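Local coordinates for protein nucleoporin 53 (Pichia guilliermondii, PDB 3P3D) that is a component of the nuclear pore complex, represented here by its RRM domain, and may bind nucleic acid and phospholipid, at residues G83-N87 and G88-G92. Residues are numbered along the deposited sequence; the frame is centred on the assembly and turned at random.
Sequences GAVFN and GVLLG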
ATOM      1  N   GLY A  83      -6.936   0.187  10.214  1.00 38.69           N
ATOM      2  CA  GLY A  83      -7.471  -0.579  11.331  1.00 40.46           C
ATOM      3  C   GLY A  83      -8.173  -1.866  10.927  1.00 41.60           C
ATOM      4  O   GLY A  83      -8.566  -2.645  11.779  1.00 43.39           O
ATOM      5  N   ALA A  84      -8.345  -2.107   9.640  1.00 42.25           N
ATOM      6  CA  ALA A  84      -9.034  -3.294   9.210  1.00 42.46           C
ATOM      7  C   ALA A  84      -8.211  -4.496   9.593  1.00 42.62           C
ATOM      8  O   ALA A  84      -6.998  -4.431   9.569  1.00 43.22           O
ATOM      9  CB  ALA A  84      -9.250  -3.269   7.682  1.00 42.59           C
ATOM     10  N   VAL A  85      -8.866  -5.599   9.938  1.00 42.99           N
ATOM     11  CA  VAL A  85      -8.173  -6.850  10.180  1.00 42.70           C
ATOM     12  C   VAL A  85      -8.135  -7.580   8.856  1.00 43.89           C
ATOM     13  O   VAL A  85      -9.137  -7.641   8.150  1.00 44.75           O
ATOM     14  CB  VAL A  85      -8.890  -7.694  11.238  1.00 42.84           C
ATOM     15  CG1 VAL A  85      -8.114  -9.014  11.530  1.00 40.76           C
ATOM     16  CG2 VAL A  85      -9.078  -6.890  12.499  1.00 40.57           C
ATOM     17  N   PHE A  86      -6.979  -8.118   8.506  1.00 44.52           N
ATOM     18  CA  PHE A  86      -6.806  -8.762   7.223  1.00 45.48           C
ATOM     19  C   PHE A  86      -6.046 -10.052   7.455  1.00 46.81           C
ATOM     20  O   PHE A  86      -4.900 -10.015   7.920  1.00 46.84           O
ATOM     21  CB  PHE A  86      -6.020  -7.848   6.286  1.00 45.46           C
ATOM     22  CG  PHE A  86      -5.936  -8.345   4.887  1.00 44.39           C
ATOM     23  CD1 PHE A  86      -6.997  -8.178   4.012  1.00 46.15           C
ATOM     24  CD2 PHE A  86      -4.807  -8.958   4.438  1.00 43.63           C
ATOM     25  CE1 PHE A  86      -6.915  -8.631   2.705  1.00 45.77           C
ATOM     26  CE2 PHE A  86      -4.709  -9.405   3.133  1.00 44.58           C
ATOM     27  CZ  PHE A  86      -5.771  -9.240   2.264  1.00 44.97           C
ATOM     28  N   ASN A  87      -6.683 -11.186   7.147  1.00 47.53           N
ATOM     29  CA  ASN A  87      -6.109 -12.500   7.435  1.00 48.28           C
ATOM     30  C   ASN A  87      -5.425 -12.535   8.811  1.00 47.58           C
ATOM     31  O   ASN A  87      -4.271 -12.951   8.922  1.00 47.54           O
ATOM     32  CB  ASN A  87      -5.119 -12.941   6.330  1.00 49.01           C
ATOM     33  CG  ASN A  87      -5.776 -13.024   4.932  1.00 52.60           C
ATOM     34  OD1 ASN A  87      -7.005 -12.917   4.796  1.00 54.89           O
ATOM     35  ND2 ASN A  87      -4.946 -13.199   3.887  1.00 53.64           N
ATOM     36  N   GLY A  88      -6.128 -12.068   9.843  1.00 47.03           N
ATOM     37  CA  GLY A  88      -5.640 -12.165  11.231  1.00 46.66           C
ATOM     38  C   GLY A  88      -4.573 -11.173  11.703  1.00 46.25           C
ATOM     39  O   GLY A  88      -3.980 -11.361  12.775  1.00 46.11           O
ATOM     40  N   VAL A  89      -4.313 -10.117  10.926  1.00 45.74           N
ATOM     41  CA  VAL A  89      -3.427  -9.029  11.385  1.00 44.93           C
ATOM     42  C   VAL A  89      -4.129  -7.706  11.168  1.00 44.02           C
ATOM     43  O   VAL A  89      -4.991  -7.579  10.297  1.00 43.96           O
ATOM     44  CB  VAL A  89      -2.054  -8.979  10.636  1.00 45.00           C
ATOM     45  CG1 VAL A  89      -1.396 -10.351  10.560  1.00 44.79           C
ATOM     46  CG2 VAL A  89      -2.240  -8.435   9.255  1.00 45.27           C
ATOM     47  N   LEU A  90      -3.754  -6.712  11.961  1.00 43.09           N
ATOM     48  CA  LEU A  90      -4.269  -5.365  11.760  1.00 42.05           C
ATOM     49  C   LEU A  90      -3.444  -4.658  10.687  1.00 41.38           C
ATOM     50  O   LEU A  90      -2.208  -4.669  10.740  1.00 40.39           O
ATOM     51  CB  LEU A  90      -4.234  -4.573  13.065  1.00 41.95           C
ATOM     52  CG  LEU A  90      -5.264  -4.980  14.116  1.00 40.37           C
ATOM     53  CD1 LEU A  90      -4.818  -4.449  15.449  1.00 37.56           C
ATOM     54  CD2 LEU A  90      -6.658  -4.463  13.740  1.00 39.18           C
ATOM     55  N   LEU A  91      -4.130  -4.057   9.715  1.00 40.62           N
ATOM     56  CA  LEU A  91      -3.459  -3.226   8.727  1.00 40.82           C
ATOM     57  C   LEU A  91      -3.542  -1.761   9.090  1.00 40.30           C
ATOM     58  O   LEU A  91      -4.580  -1.272   9.542  1.00 40.94           O
ATOM     59  CB  LEU A  91      -4.054  -3.411   7.335  1.00 40.90           C
ATOM     60  CG  LEU A  91      -3.890  -4.789   6.714  1.00 41.37           C
ATOM     61  CD1 LEU A  91      -4.298  -4.732   5.250  1.00 42.92           C
ATOM     62  CD2 LEU A  91      -2.477  -5.305   6.868  1.00 41.42           C
ATOM     63  N   GLY A  92      -2.442  -1.060   8.870  1.00 39.77           N
ATOM     64  CA  GLY A  92      -2.433   0.405   8.945  1.00 39.38           C
ATOM     65  C   GLY A  92      -2.411   1.044   7.573  1.00 38.31           C
ATOM     66  O   GLY A  92      -1.764   0.548   6.650  1.00 38.65           O
TER
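F86 N donates to V89 O at 2.7 Å in a nearly straight bond. V85 CA also makes a CA-H...O contact to V89 O, at 3.3 Å. The return bond, V89 N to F86 O, is longer at 3.1 Å. Its donor sits well above the carbonyl plane, so this bond misses the lone pairs. Together the two bonds close a beta hairpin with a two-residue loop, a type I' turn from F86 to V89. N87 and G88 form its corner, both with positive phi. Beyond the turn, V85 and L90 make the non-hydrogen-bonded pair. Further along, L91 N donates to A84 O at 2.9 Å with an almost linear N-H...O angle of 179°, and G83 N donates to L91 O. L91 is thus held through both its N-H and its carbonyl.

The side chains of V85 and L90 share one face of the hairpin. There V85 CG2 meets L90 CD2 at 3.6 Å, the two chains crossing at a slant. F86 and V89 point to the other face. F86 CG lies anti to its N (chi1 -173°), and the ring runs away from the partner strand. L91 therefore touches mainly the root of this side chain, with CD1 3.7 Å from F86 CB. N87 CG lies over one face of the ring, near its rim.

The F86 ring meets that of Y26 in helix 20-27, and the F86 side chain touches M19 just before that helix. V89 packs on P16 and M19. The hairpin follows helix 72-79, as does the short hairpin before the last sheet strand in RRM folds. Strand 85-86 is one of the sheet's two outermost strands; strand 89-95 joins it to strand 9-13, through backbone hydrogen bonding of G92 with F13.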